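Side-chain contacts in DNA polymerase sliding clamp 2 (Thermococcus kodakarensis, PDB 3LX2), which probably encircles DNA as a ring-shaped homotrimer and tethers the DNA polymerase and other replication proteins to it: residues Ile5-Ala10 against Met233-Gly238; Arg11-Leu16 against Asp87-Arg92; Leu20-Asp25 against Ile208-Ala213; Ala27-Gln30 against Gly35-Met38; Gln37-Asp42 against Leu48-Leu53. One frame throughout, in Å; residues are numbered along the deposited sequence.

Contact 1 of 5, residues Ile5-Ala10 against Met233-Gly238. With SO4 (sulfate ion), chain E.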
# COMPACT_ATOMS: atom_id res chain seq x y z
N ILE A 5 -30.87 -5.86 -14.74
CA ILE A 5 -30.84 -5.77 -13.31
C ILE A 5 -29.88 -4.65 -12.93
O ILE A 5 -28.79 -4.53 -13.51
CB ILE A 5 -30.33 -7.12 -12.73
CG1 ILE A 5 -31.45 -8.16 -12.77
CG2 ILE A 5 -29.78 -6.99 -11.31
CD1 ILE A 5 -30.97 -9.63 -12.59
N VAL A 6 -30.26 -3.85 -11.95
CA VAL A 6 -29.48 -2.72 -11.54
C VAL A 6 -29.28 -2.80 -10.04
O VAL A 6 -30.28 -2.87 -9.28
CB VAL A 6 -30.19 -1.39 -11.82
CG1 VAL A 6 -29.30 -0.28 -11.43
CG2 VAL A 6 -30.60 -1.25 -13.32
N PHE A 7 -28.01 -2.82 -9.61
CA PHE A 7 -27.69 -2.81 -8.19
C PHE A 7 -27.00 -1.49 -7.86
O PHE A 7 -26.15 -1.04 -8.59
CB PHE A 7 -26.85 -4.06 -7.83
CG PHE A 7 -26.63 -4.28 -6.33
CD1 PHE A 7 -27.70 -4.62 -5.49
CD2 PHE A 7 -25.35 -4.19 -5.77
CE1 PHE A 7 -27.48 -4.85 -4.06
CE2 PHE A 7 -25.11 -4.44 -4.37
CZ PHE A 7 -26.18 -4.77 -3.52
N ASP A 8 -27.34 -0.84 -6.77
CA ASP A 8 -26.80 0.51 -6.57
C ASP A 8 -25.40 0.59 -5.96
O ASP A 8 -24.92 1.69 -5.63
CB ASP A 8 -27.75 1.38 -5.77
CG ASP A 8 -27.97 0.86 -4.40
OD1 ASP A 8 -27.19 -0.02 -3.99
OD2 ASP A 8 -28.90 1.33 -3.73
N SER A 9 -24.72 -0.54 -5.80
CA SER A 9 -23.32 -0.49 -5.37
C SER A 9 -22.44 -1.58 -5.99
O SER A 9 -22.37 -2.72 -5.50
CB SER A 9 -23.23 -0.49 -3.84
OG SER A 9 -21.89 -0.40 -3.41
N ALA A 10 -21.79 -1.21 -7.09
CA ALA A 10 -20.91 -2.13 -7.77
C ALA A 10 -19.81 -2.67 -6.82
O ALA A 10 -19.41 -3.82 -6.92
CB ALA A 10 -20.33 -1.46 -8.97
N MET A 233 -25.90 -12.49 6.06
CA MET A 233 -27.10 -11.84 5.55
C MET A 233 -26.65 -10.66 4.74
O MET A 233 -25.75 -9.96 5.15
CB MET A 233 -27.97 -11.39 6.70
CG MET A 233 -28.52 -12.53 7.49
SD MET A 233 -29.07 -13.87 6.41
CE MET A 233 -30.22 -14.71 7.53
N VAL A 234 -27.20 -10.47 3.54
CA VAL A 234 -26.76 -9.29 2.72
C VAL A 234 -27.91 -8.29 2.62
O VAL A 234 -28.99 -8.60 2.16
CB VAL A 234 -26.03 -9.66 1.38
CG1 VAL A 234 -26.19 -11.12 1.04
CG2 VAL A 234 -26.42 -8.74 0.20
N ARG A 235 -27.67 -7.11 3.18
CA ARG A 235 -28.71 -6.09 3.40
C ARG A 235 -30.02 -6.64 3.91
O ARG A 235 -31.08 -6.27 3.40
CB ARG A 235 -28.99 -5.29 2.13
CG ARG A 235 -27.87 -4.37 1.68
CD ARG A 235 -28.29 -3.73 0.39
NE ARG A 235 -27.23 -2.99 -0.26
CZ ARG A 235 -27.42 -2.24 -1.34
NH1 ARG A 235 -28.63 -2.17 -1.90
NH2 ARG A 235 -26.39 -1.59 -1.87
N ASP A 236 -29.96 -7.52 4.91
CA ASP A 236 -31.18 -8.01 5.55
C ASP A 236 -32.18 -8.44 4.50
O ASP A 236 -33.24 -7.80 4.32
CB ASP A 236 -31.81 -6.92 6.45
CG ASP A 236 -31.77 -7.28 7.96
OD1 ASP A 236 -30.66 -7.53 8.50
OD2 ASP A 236 -32.86 -7.28 8.61
N ALA A 237 -31.81 -9.51 3.78
CA ALA A 237 -32.60 -10.10 2.68
C ALA A 237 -31.79 -11.13 1.92
O ALA A 237 -32.18 -12.27 1.81
CB ALA A 237 -33.14 -9.03 1.72
N GLY A 238 -30.65 -10.74 1.36
CA GLY A 238 -29.74 -11.76 0.78
C GLY A 238 -29.18 -12.74 1.81
O GLY A 238 -29.04 -12.39 2.98
S SO4 E . -20.17 2.46 -2.24
O1 SO4 E . -20.63 1.11 -2.19
O2 SO4 E . -19.38 2.72 -3.46
O3 SO4 E . -21.42 3.23 -2.27
O4 SO4 E . -19.32 2.80 -1.08

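Contact 2 of 5, residues Arg11-Leu16 against Asp87-Arg92. With SO4 (sulfate ion), chain E.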
# COMPACT_ATOMS: atom_id res chain seq x y z
N ARG A 11 -19.37 -1.82 -5.90
CA ARG A 11 -18.33 -2.13 -4.93
C ARG A 11 -18.77 -3.16 -3.92
O ARG A 11 -18.04 -4.08 -3.68
CB ARG A 11 -17.84 -0.90 -4.17
CG ARG A 11 -16.60 -0.23 -4.74
CD ARG A 11 -16.70 1.12 -4.19
NE ARG A 11 -15.50 1.69 -3.60
CZ ARG A 11 -15.50 2.51 -2.54
NH1 ARG A 11 -16.61 2.83 -1.85
NH2 ARG A 11 -14.36 3.01 -2.16
N GLU A 12 -19.94 -2.98 -3.32
CA GLU A 12 -20.53 -4.08 -2.55
C GLU A 12 -20.49 -5.33 -3.38
O GLU A 12 -19.92 -6.32 -2.93
CB GLU A 12 -21.94 -3.78 -2.08
CG GLU A 12 -21.98 -3.51 -0.59
CD GLU A 12 -23.30 -2.92 -0.12
OE1 GLU A 12 -24.35 -3.16 -0.77
OE2 GLU A 12 -23.28 -2.21 0.90
N PHE A 13 -21.00 -5.30 -4.60
CA PHE A 13 -21.03 -6.54 -5.41
C PHE A 13 -19.67 -7.11 -5.74
O PHE A 13 -19.50 -8.32 -5.84
CB PHE A 13 -21.75 -6.28 -6.71
CG PHE A 13 -22.53 -7.42 -7.21
CD1 PHE A 13 -22.00 -8.27 -8.15
CD2 PHE A 13 -23.85 -7.61 -6.80
CE1 PHE A 13 -22.74 -9.34 -8.68
CE2 PHE A 13 -24.62 -8.73 -7.33
CZ PHE A 13 -24.03 -9.59 -8.27
N GLU A 14 -18.69 -6.21 -5.95
CA GLU A 14 -17.28 -6.61 -6.14
C GLU A 14 -16.85 -7.57 -5.02
O GLU A 14 -16.10 -8.49 -5.23
CB GLU A 14 -16.41 -5.36 -6.09
CG GLU A 14 -14.90 -5.55 -6.32
CD GLU A 14 -14.18 -6.03 -5.09
OE1 GLU A 14 -14.71 -5.83 -3.99
OE2 GLU A 14 -13.10 -6.66 -5.19
N SER A 15 -17.35 -7.31 -3.83
CA SER A 15 -16.86 -7.90 -2.67
C SER A 15 -17.43 -9.32 -2.46
O SER A 15 -16.76 -10.25 -2.00
CB SER A 15 -17.11 -6.93 -1.51
OG SER A 15 -17.54 -7.71 -0.44
N LEU A 16 -18.67 -9.52 -2.87
CA LEU A 16 -19.19 -10.86 -3.07
C LEU A 16 -18.44 -11.61 -4.16
O LEU A 16 -18.16 -12.81 -4.05
CB LEU A 16 -20.62 -10.73 -3.52
CG LEU A 16 -21.34 -12.05 -3.74
CD1 LEU A 16 -21.63 -12.73 -2.40
CD2 LEU A 16 -22.65 -11.72 -4.51
N ASP A 87 -20.33 4.10 -7.68
CA ASP A 87 -20.73 3.61 -9.04
C ASP A 87 -21.92 2.67 -8.90
O ASP A 87 -21.98 1.90 -7.95
CB ASP A 87 -19.63 2.81 -9.75
CG ASP A 87 -18.50 3.68 -10.39
OD1 ASP A 87 -18.66 4.88 -10.65
OD2 ASP A 87 -17.41 3.14 -10.64
N THR A 88 -22.88 2.71 -9.81
CA THR A 88 -23.90 1.69 -9.77
C THR A 88 -23.53 0.53 -10.71
O THR A 88 -22.64 0.67 -11.54
CB THR A 88 -25.35 2.24 -10.09
OG1 THR A 88 -25.46 2.48 -11.49
CG2 THR A 88 -25.68 3.46 -9.30
N LEU A 89 -24.20 -0.61 -10.58
CA LEU A 89 -23.89 -1.78 -11.37
C LEU A 89 -25.10 -2.16 -12.17
O LEU A 89 -26.21 -2.24 -11.63
CB LEU A 89 -23.53 -2.97 -10.46
CG LEU A 89 -23.44 -4.42 -11.02
CD1 LEU A 89 -22.50 -4.51 -12.15
CD2 LEU A 89 -23.03 -5.45 -9.93
N VAL A 90 -24.89 -2.42 -13.45
CA VAL A 90 -25.95 -2.92 -14.30
C VAL A 90 -25.52 -4.24 -14.89
O VAL A 90 -24.46 -4.31 -15.51
CB VAL A 90 -26.20 -2.04 -15.55
CG1 VAL A 90 -27.38 -2.64 -16.40
CG2 VAL A 90 -26.44 -0.56 -15.20
N LEU A 91 -26.36 -5.26 -14.72
CA LEU A 91 -26.17 -6.49 -15.44
C LEU A 91 -27.30 -6.67 -16.44
O LEU A 91 -28.48 -6.58 -16.10
CB LEU A 91 -26.11 -7.66 -14.49
CG LEU A 91 -25.12 -7.58 -13.33
CD1 LEU A 91 -25.44 -8.71 -12.30
CD2 LEU A 91 -23.70 -7.70 -13.85
N ARG A 92 -26.92 -6.93 -17.68
CA ARG A 92 -27.86 -6.91 -18.76
C ARG A 92 -27.58 -7.97 -19.81
O ARG A 92 -26.44 -8.11 -20.30
CB ARG A 92 -27.86 -5.54 -19.39
CG ARG A 92 -28.80 -5.45 -20.52
CD ARG A 92 -28.45 -4.27 -21.35
NE ARG A 92 -28.88 -3.04 -20.70
CZ ARG A 92 -28.37 -1.85 -20.99
NH1 ARG A 92 -27.39 -1.74 -21.89
NH2 ARG A 92 -28.83 -0.79 -20.36
S SO4 E . -20.17 2.46 -2.24
O1 SO4 E . -20.63 1.11 -2.19
O2 SO4 E . -19.38 2.72 -3.46
O3 SO4 E . -21.42 3.23 -2.27
O4 SO4 E . -19.32 2.80 -1.08
O HOH W 1 -19.87 1.09 -5.91

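Contact 3 of 5, residues Leu20-Asp25 against Ile208-Ala213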
# COMPACT_ATOMS: atom_id res chain seq x y z
N LEU A 20 -16.08 -15.32 -4.04
CA LEU A 20 -16.33 -16.48 -4.89
C LEU A 20 -15.12 -16.87 -5.69
O LEU A 20 -14.80 -18.06 -5.81
CB LEU A 20 -17.55 -16.27 -5.81
CG LEU A 20 -18.84 -15.89 -5.07
CD1 LEU A 20 -20.09 -15.78 -6.01
CD2 LEU A 20 -19.10 -16.85 -3.93
N GLU A 21 -14.42 -15.88 -6.23
CA GLU A 21 -13.30 -16.16 -7.14
C GLU A 21 -12.21 -16.91 -6.39
O GLU A 21 -11.36 -17.56 -7.00
CB GLU A 21 -12.77 -14.86 -7.71
CG GLU A 21 -11.76 -14.98 -8.88
CD GLU A 21 -10.37 -15.22 -8.40
OE1 GLU A 21 -10.04 -14.66 -7.34
OE2 GLU A 21 -9.60 -15.96 -9.04
N LYS A 22 -12.23 -16.82 -5.07
CA LYS A 22 -11.18 -17.45 -4.29
C LYS A 22 -11.29 -18.96 -4.41
O LYS A 22 -10.29 -19.60 -4.34
CB LYS A 22 -11.22 -17.04 -2.81
CG LYS A 22 -10.74 -15.61 -2.54
CD LYS A 22 -9.33 -15.41 -3.11
CE LYS A 22 -8.91 -13.96 -3.09
NZ LYS A 22 -8.69 -13.53 -1.70
N PHE A 23 -12.50 -19.48 -4.64
CA PHE A 23 -12.75 -20.93 -4.63
C PHE A 23 -13.10 -21.56 -5.94
O PHE A 23 -12.88 -22.77 -6.09
CB PHE A 23 -13.90 -21.27 -3.66
CG PHE A 23 -13.67 -20.77 -2.28
CD1 PHE A 23 -12.78 -21.45 -1.43
CD2 PHE A 23 -14.28 -19.59 -1.84
CE1 PHE A 23 -12.54 -20.98 -0.12
CE2 PHE A 23 -14.04 -19.12 -0.54
CZ PHE A 23 -13.16 -19.83 0.32
N PHE A 24 -13.66 -20.77 -6.85
CA PHE A 24 -14.18 -21.25 -8.13
C PHE A 24 -13.67 -20.43 -9.28
O PHE A 24 -13.53 -19.24 -9.18
CB PHE A 24 -15.70 -21.21 -8.14
CG PHE A 24 -16.31 -21.60 -6.84
CD1 PHE A 24 -16.33 -22.94 -6.44
CD2 PHE A 24 -16.83 -20.65 -6.01
CE1 PHE A 24 -16.90 -23.30 -5.22
CE2 PHE A 24 -17.38 -20.99 -4.81
CZ PHE A 24 -17.41 -22.32 -4.40
N ASP A 25 -13.43 -21.10 -10.40
CA ASP A 25 -12.91 -20.44 -11.58
C ASP A 25 -14.08 -19.79 -12.33
O ASP A 25 -13.90 -18.77 -13.00
CB ASP A 25 -12.17 -21.46 -12.46
CG ASP A 25 -11.09 -22.24 -11.69
OD1 ASP A 25 -10.22 -21.62 -11.04
OD2 ASP A 25 -11.08 -23.50 -11.74
N ILE A 208 -12.99 -16.76 2.99
CA ILE A 208 -14.42 -16.52 3.13
C ILE A 208 -14.67 -15.15 3.78
O ILE A 208 -15.48 -14.41 3.29
CB ILE A 208 -15.11 -17.66 3.94
CG1 ILE A 208 -15.02 -19.00 3.19
CG2 ILE A 208 -16.57 -17.28 4.35
CD1 ILE A 208 -15.62 -20.23 3.93
N LEU A 209 -13.96 -14.85 4.88
CA LEU A 209 -14.16 -13.67 5.76
C LEU A 209 -13.49 -12.38 5.29
O LEU A 209 -13.72 -11.33 5.86
CB LEU A 209 -13.64 -13.98 7.19
CG LEU A 209 -14.23 -15.20 7.95
CD1 LEU A 209 -13.37 -15.66 9.18
CD2 LEU A 209 -15.74 -15.03 8.34
N ARG A 210 -12.67 -12.43 4.26
CA ARG A 210 -11.91 -11.22 3.88
C ARG A 210 -12.72 -10.06 3.33
O ARG A 210 -12.42 -8.93 3.64
CB ARG A 210 -10.76 -11.55 2.95
CG ARG A 210 -9.83 -10.38 2.66
CD ARG A 210 -8.67 -10.82 1.71
NE ARG A 210 -7.63 -11.56 2.44
CZ ARG A 210 -7.36 -12.86 2.31
NH1 ARG A 210 -8.05 -13.63 1.46
NH2 ARG A 210 -6.38 -13.39 3.03
N SER A 211 -13.73 -10.31 2.51
CA SER A 211 -14.60 -9.21 2.00
C SER A 211 -15.43 -8.46 3.08
O SER A 211 -15.56 -7.26 3.01
CB SER A 211 -15.57 -9.70 0.92
OG SER A 211 -14.90 -9.92 -0.29
N LEU A 212 -15.95 -9.18 4.06
CA LEU A 212 -16.78 -8.61 5.10
C LEU A 212 -16.10 -7.50 5.91
O LEU A 212 -14.87 -7.51 6.12
CB LEU A 212 -17.23 -9.73 6.05
CG LEU A 212 -18.02 -10.86 5.38
CD1 LEU A 212 -18.38 -11.77 6.47
CD2 LEU A 212 -19.28 -10.30 4.69
N ALA A 213 -16.90 -6.56 6.37
CA ALA A 213 -16.36 -5.49 7.24
C ALA A 213 -16.43 -5.99 8.70
O ALA A 213 -17.29 -6.84 9.00
CB ALA A 213 -17.15 -4.19 7.06

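Contact 4 of 5, residues Ala27-Gln30 against Gly35-Met38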
# COMPACT_ATOMS: atom_id res chain seq x y z
N ALA A 27 -18.61 -19.30 -12.30
CA ALA A 27 -19.84 -19.46 -11.56
C ALA A 27 -21.07 -19.48 -12.44
O ALA A 27 -21.17 -18.77 -13.43
CB ALA A 27 -19.94 -18.42 -10.55
N VAL A 28 -22.00 -20.33 -12.06
CA VAL A 28 -23.31 -20.37 -12.66
C VAL A 28 -24.35 -19.56 -11.89
O VAL A 28 -24.72 -19.89 -10.77
CB VAL A 28 -23.79 -21.83 -12.75
CG1 VAL A 28 -25.19 -21.91 -13.43
CG2 VAL A 28 -22.73 -22.71 -13.47
N PHE A 29 -24.88 -18.54 -12.51
CA PHE A 29 -25.90 -17.75 -11.86
C PHE A 29 -27.27 -18.14 -12.36
O PHE A 29 -27.60 -17.96 -13.52
CB PHE A 29 -25.63 -16.27 -12.09
CG PHE A 29 -24.78 -15.62 -11.02
CD1 PHE A 29 -24.14 -16.38 -10.05
CD2 PHE A 29 -24.61 -14.23 -10.98
CE1 PHE A 29 -23.36 -15.79 -9.07
CE2 PHE A 29 -23.82 -13.64 -10.01
CZ PHE A 29 -23.20 -14.44 -9.04
N GLN A 30 -28.08 -18.71 -11.50
CA GLN A 30 -29.46 -18.89 -11.89
C GLN A 30 -30.22 -17.58 -11.70
O GLN A 30 -30.49 -17.14 -10.59
CB GLN A 30 -30.13 -20.02 -11.14
CG GLN A 30 -31.57 -20.29 -11.61
CD GLN A 30 -31.61 -20.98 -12.98
OE1 GLN A 30 -30.82 -21.93 -13.25
NE2 GLN A 30 -32.52 -20.50 -13.88
N GLY A 35 -35.31 -13.62 -8.08
CA GLY A 35 -33.98 -13.28 -7.69
C GLY A 35 -32.90 -14.11 -8.33
O GLY A 35 -33.16 -14.81 -9.28
N ILE A 36 -31.67 -13.96 -7.82
CA ILE A 36 -30.48 -14.70 -8.30
C ILE A 36 -30.03 -15.70 -7.23
O ILE A 36 -30.10 -15.44 -6.00
CB ILE A 36 -29.29 -13.74 -8.61
CG1 ILE A 36 -29.47 -12.99 -9.93
CG2 ILE A 36 -27.93 -14.47 -8.68
CD1 ILE A 36 -28.85 -11.59 -9.91
N GLN A 37 -29.54 -16.84 -7.73
CA GLN A 37 -29.11 -17.96 -6.90
C GLN A 37 -27.94 -18.66 -7.53
O GLN A 37 -27.88 -18.83 -8.75
CB GLN A 37 -30.27 -18.97 -6.69
CG GLN A 37 -31.40 -18.42 -5.78
CD GLN A 37 -32.64 -19.30 -5.72
OE1 GLN A 37 -32.85 -20.22 -6.53
NE2 GLN A 37 -33.50 -19.00 -4.77
N MET A 38 -27.01 -19.06 -6.69
CA MET A 38 -25.92 -19.86 -7.12
C MET A 38 -25.63 -20.86 -6.03
O MET A 38 -25.80 -20.58 -4.85
CB MET A 38 -24.69 -19.01 -7.39
CG MET A 38 -23.43 -19.82 -7.49
SD MET A 38 -22.05 -18.71 -7.62
CE MET A 38 -20.71 -19.80 -7.28

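Contact 5 of 5, residues Gln37-Asp42 against Leu48-Leu53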
# COMPACT_ATOMS: atom_id res chain seq x y z
N GLN A 37 -29.54 -16.84 -7.73
CA GLN A 37 -29.11 -17.96 -6.90
C GLN A 37 -27.94 -18.66 -7.53
O GLN A 37 -27.88 -18.83 -8.75
CB GLN A 37 -30.27 -18.97 -6.69
CG GLN A 37 -31.40 -18.42 -5.78
CD GLN A 37 -32.64 -19.30 -5.72
OE1 GLN A 37 -32.85 -20.22 -6.53
NE2 GLN A 37 -33.50 -19.00 -4.77
N MET A 38 -27.01 -19.06 -6.69
CA MET A 38 -25.92 -19.86 -7.12
C MET A 38 -25.63 -20.86 -6.03
O MET A 38 -25.80 -20.58 -4.85
CB MET A 38 -24.69 -19.01 -7.39
CG MET A 38 -23.43 -19.82 -7.49
SD MET A 38 -22.05 -18.71 -7.62
CE MET A 38 -20.71 -19.80 -7.28
N ARG A 39 -25.18 -22.04 -6.45
CA ARG A 39 -24.80 -23.09 -5.58
C ARG A 39 -23.69 -23.79 -6.30
O ARG A 39 -23.85 -24.17 -7.46
CB ARG A 39 -25.93 -24.06 -5.32
CG ARG A 39 -25.50 -25.12 -4.30
CD ARG A 39 -26.62 -25.96 -3.74
NE ARG A 39 -27.72 -25.23 -3.08
CZ ARG A 39 -28.81 -25.84 -2.63
NH1 ARG A 39 -28.94 -27.18 -2.78
NH2 ARG A 39 -29.78 -25.15 -2.04
N ALA A 40 -22.55 -23.93 -5.63
CA ALA A 40 -21.40 -24.54 -6.27
C ALA A 40 -20.52 -25.18 -5.21
O ALA A 40 -20.69 -24.91 -3.99
CB ALA A 40 -20.65 -23.49 -7.02
N ILE A 41 -19.58 -26.01 -5.69
CA ILE A 41 -18.59 -26.68 -4.81
C ILE A 41 -17.22 -26.57 -5.42
O ILE A 41 -17.04 -26.65 -6.62
CB ILE A 41 -18.94 -28.18 -4.58
CG1 ILE A 41 -20.36 -28.36 -4.04
CG2 ILE A 41 -18.04 -28.85 -3.52
CD1 ILE A 41 -20.74 -29.84 -3.78
N ASP A 42 -16.20 -26.41 -4.59
CA ASP A 42 -14.82 -26.38 -5.09
C ASP A 42 -14.33 -27.78 -5.53
O ASP A 42 -14.82 -28.79 -5.03
CB ASP A 42 -13.87 -25.74 -4.05
CG ASP A 42 -13.39 -26.71 -2.99
OD1 ASP A 42 -12.16 -26.85 -2.83
OD2 ASP A 42 -14.24 -27.35 -2.33
N LEU A 48 -18.48 -25.46 -0.08
CA LEU A 48 -19.77 -25.28 -0.77
C LEU A 48 -20.39 -23.92 -0.51
O LEU A 48 -20.56 -23.51 0.65
CB LEU A 48 -20.80 -26.34 -0.36
CG LEU A 48 -22.23 -26.19 -0.94
CD1 LEU A 48 -22.97 -27.56 -0.93
CD2 LEU A 48 -23.08 -25.11 -0.23
N VAL A 49 -20.80 -23.27 -1.59
CA VAL A 49 -21.46 -21.99 -1.47
C VAL A 49 -22.92 -22.06 -1.90
O VAL A 49 -23.26 -22.68 -2.92
CB VAL A 49 -20.69 -20.87 -2.19
CG1 VAL A 49 -20.91 -20.96 -3.68
CG2 VAL A 49 -21.14 -19.57 -1.67
N ASP A 50 -23.76 -21.45 -1.07
CA ASP A 50 -25.14 -21.26 -1.36
C ASP A 50 -25.56 -19.77 -1.24
O ASP A 50 -25.52 -19.15 -0.19
CB ASP A 50 -25.99 -22.20 -0.52
CG ASP A 50 -27.45 -22.22 -0.95
OD1 ASP A 50 -27.72 -21.90 -2.12
OD2 ASP A 50 -28.33 -22.55 -0.12
N LEU A 51 -25.97 -19.22 -2.35
CA LEU A 51 -26.10 -17.79 -2.50
C LEU A 51 -27.52 -17.48 -2.97
O LEU A 51 -28.00 -18.00 -3.99
CB LEU A 51 -25.08 -17.33 -3.55
CG LEU A 51 -25.22 -15.97 -4.21
CD1 LEU A 51 -25.14 -14.85 -3.15
CD2 LEU A 51 -24.10 -15.76 -5.25
N ASN A 52 -28.18 -16.61 -2.22
CA ASN A 52 -29.47 -16.14 -2.66
C ASN A 52 -29.69 -14.61 -2.61
O ASN A 52 -29.69 -14.00 -1.55
CB ASN A 52 -30.58 -16.91 -1.96
CG ASN A 52 -31.94 -16.35 -2.27
OD1 ASN A 52 -32.55 -16.66 -3.30
ND2 ASN A 52 -32.42 -15.48 -1.38
N LEU A 53 -29.93 -14.03 -3.77
CA LEU A 53 -30.10 -12.60 -3.94
C LEU A 53 -31.51 -12.24 -4.48
O LEU A 53 -31.72 -12.17 -5.70
CB LEU A 53 -28.99 -12.03 -4.84
CG LEU A 53 -27.53 -12.20 -4.39
CD1 LEU A 53 -26.50 -11.60 -5.41
CD2 LEU A 53 -27.27 -11.70 -3.04

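Contact 1 of 5, residues Ile5-Ala10 against Met233-Gly238
Phe7, which closes strand 3-7, sets its ring against one face of the guanidinium group of Arg235. CZ of Phe7 sits 3.5 Å from the guanidinium plane of Arg235, over its centre, and ring and guanidinium lie only 25° from parallel. Asp8 follows and holds the same group from its rim: Asp8 OD1 accepts through its syn lone pair a nearly straight 2.8 Å bond from Arg235 NH2, while Arg235 NH1 reaches that oxygen only weakly at 3.3 Å. Glu12 makes a second salt bridge with Arg235 NH2, so two carboxylates probably balance its charge. Arg235 gets this far because its chain is extended from CG to NE. Ser9 brings CB to 3.9 Å from Arg235 NH2, while its hydroxyl caps Glu12 N. The arginine springs from a tight hairpin between strands 228-234 and 238-244, in which Ala237 and Gly238 both face Val234: a classic beta bulge, closed by paired backbone bonds between Val234 and Gly238.

Contact 2 of 5, residues Arg11-Leu16 against Asp87-Arg92
A water molecule joins the two segments: it accepts from Arg11 N at 3.0 Å and lies an equal 3.0 Å from Asp87 O, with a sulfate oxygen, O2, also within bonding distance. With further acceptors nearby, its two protons may be shared, so neither of the latter links is certain to be made. The sulfate, likely taken from the crystallisation liquor, lies near the guanidinium plane of Arg11, whose NH1 makes two weak bonds to it, to O4 at 2.8 Å and to O2. Arg86 N and the Ser9 hydroxyl also contact it, so the start of helix 10-21 can hold an anion. In PCNA rings the helices of each domain line the central channel and pack on the sheets with the side turned away from it, and Phe13 plays the packing part here. Its ring receives Leu89 of strand 88-93 over one face. CD2 of Leu89 stands 3.3 Å above the plane of the Phe13 ring, displaced toward the rim, in a CH-pi contact 28° off the ring normal; the two side chains cross at about a right angle. With CG of Leu89 opposite its own backbone N (chi1 167°), CD2 is laid over the ring. At the far end of the ring, Phe13 CZ meets Leu91 CD1 more loosely at 4.4 Å. Leu80 of helix 73-80 touches Leu89 and Phe76 touches Leu91.

Contact 3 of 5, residues Leu20-Asp25 against Ile208-Ala213
Phe23 and Ile208 make the apolar half of this contact, where the chain leaves helices 10-21 and 202-209, one from each domain of the subunit. The two side chains meet at about a right angle, CZ of Phe23 pressing on CG1 of Ile208 at 3.5 Å, with CE2 of Phe23 a little farther from the same carbon. Phe23 has CG opposite the carbonyl carbon (chi1 -55°), which puts CZ against Ile208. Behind it, CB of Phe23 rests 3.6 Å above the centre of the Phe24 ring. Val47 also touches Phe23, and Leu230 touches Ile208, so strands of the long sheet floor the pair.

The polar half is cationic. Lys22, bent at chi2 and chi4, brings NZ to 3.2 Å from NH1 of Arg210, whose chain turns at chi3; both atoms are donors and no bond joins them. Arg210 NH1 is held instead by a salt bridge to Asp207 OD1, and Lys22 NZ has a long, weak ion pair with the same oxygen. Two cations thus gather about one carboxylate on the exposed side, with Asp207 probably easing the repulsion between them, while Phe23 and Ile208 are buried.

Contact 4 of 5, residues Ala27-Gln30 against Gly35-Met38
Gln30 and Gln37 face each other as a hydrogen-bonded antiparallel pair, and each satisfies the other's backbone. Gln30 N gives to Gln37 O at 2.8 Å, nearly in line with the carbonyl; the return bond, Gln37 N to Gln30 O, is 3.0 Å long, its donor tilted from the carbonyl plane. Gln30 O also takes a CA-H contact from Ile36, CA to O 3.3 Å. The backbones of Phe29 and Ile36 bond instead to the strands flanking the hairpin, at Ile69 and Leu53. In this beta hairpin of strands 26-31 and 35-41, both amide side chains find partners elsewhere, Gln30 NE2 at Asn32 OD1 and Gln37 NE2 at Asn52 OD1 on the neighbouring strand 47-54. The other face of the hairpin is apolar. CG2 of Ile36 lies over one face of the Phe29 ring, 4.2 Å from its centroid, whereas Met38 SD comes in at the ring's edge, 3.5 Å from Phe29 CE1, a Met-aromatic contact. The extended methionine carries on to Ala27, whose CB is 3.6 Å from Met38 SD.

Contact 5 of 5, residues Gln37-Asp42 against Leu48-Leu53
Arg39 runs alongside strand 48-53 before turning to Asp50. Its CB lies 3.8 Å from Val49 O, and CG is slightly closer to the same carbonyl. A bend at chi3 (-57°) then swings the head round: NE points at Asp50 OD1, a weak 3.5 Å bond within a salt bridge. NH2 of Arg39 stands near Asp50 OD2, and NH1 is hydrogen-bonded to Ile123 O, its stronger partner. OD1 lies at the edge of the guanidinium, in its plane; with the two planes nearly perpendicular, a paired, side-on bridge does not form.

Beside it on the same face, Gln37 NE2 gives a nearly straight 2.9 Å bond to Asn52 OD1, which lies in the glutamine's amide plane although the donor is tilted 31° from the asparagine carbonyl plane. On that face too, Ile41 CG1 packs on Leu48 CD1 at 4.1 Å. The opposite face is apolar: Met38 CE meets Val49 CG1 at 3.8 Å, and Met38 CB meets Leu51 CD2. Reciprocal backbone bonds tie Met38 to Leu51 and Ala40 to Val49 in this antiparallel hairpin. The hairpin thus has a mixed face, polar pairs beside an apolar one, and an apolar face set against Leu20 of helix 10-21.

In the fold
Contact 1 bridges the five-stranded sheet, shared with contact 2, and the nine-stranded sheet, which runs from the N-terminal into the C-terminal domain and holds contacts 4 and 5. These, with centres 7 Å apart, are successive hairpins sharing strand 35-41. Helix 10-21 takes part in contacts 2 and 3, centres about 15 Å apart, and packs on the longer sheet at Leu53. Contacts 1 and 2, centres about 9 Å apart, meet in the salt bridge between Arg235 and Glu12. In sequence, contacts 4 and 5 fall between the segments of contact 2, whose segments alternate with those of contact 3. Contacts 1 and 3 bring C-terminal segments back to the N-terminal domain, uniting both domains of each ring subunit.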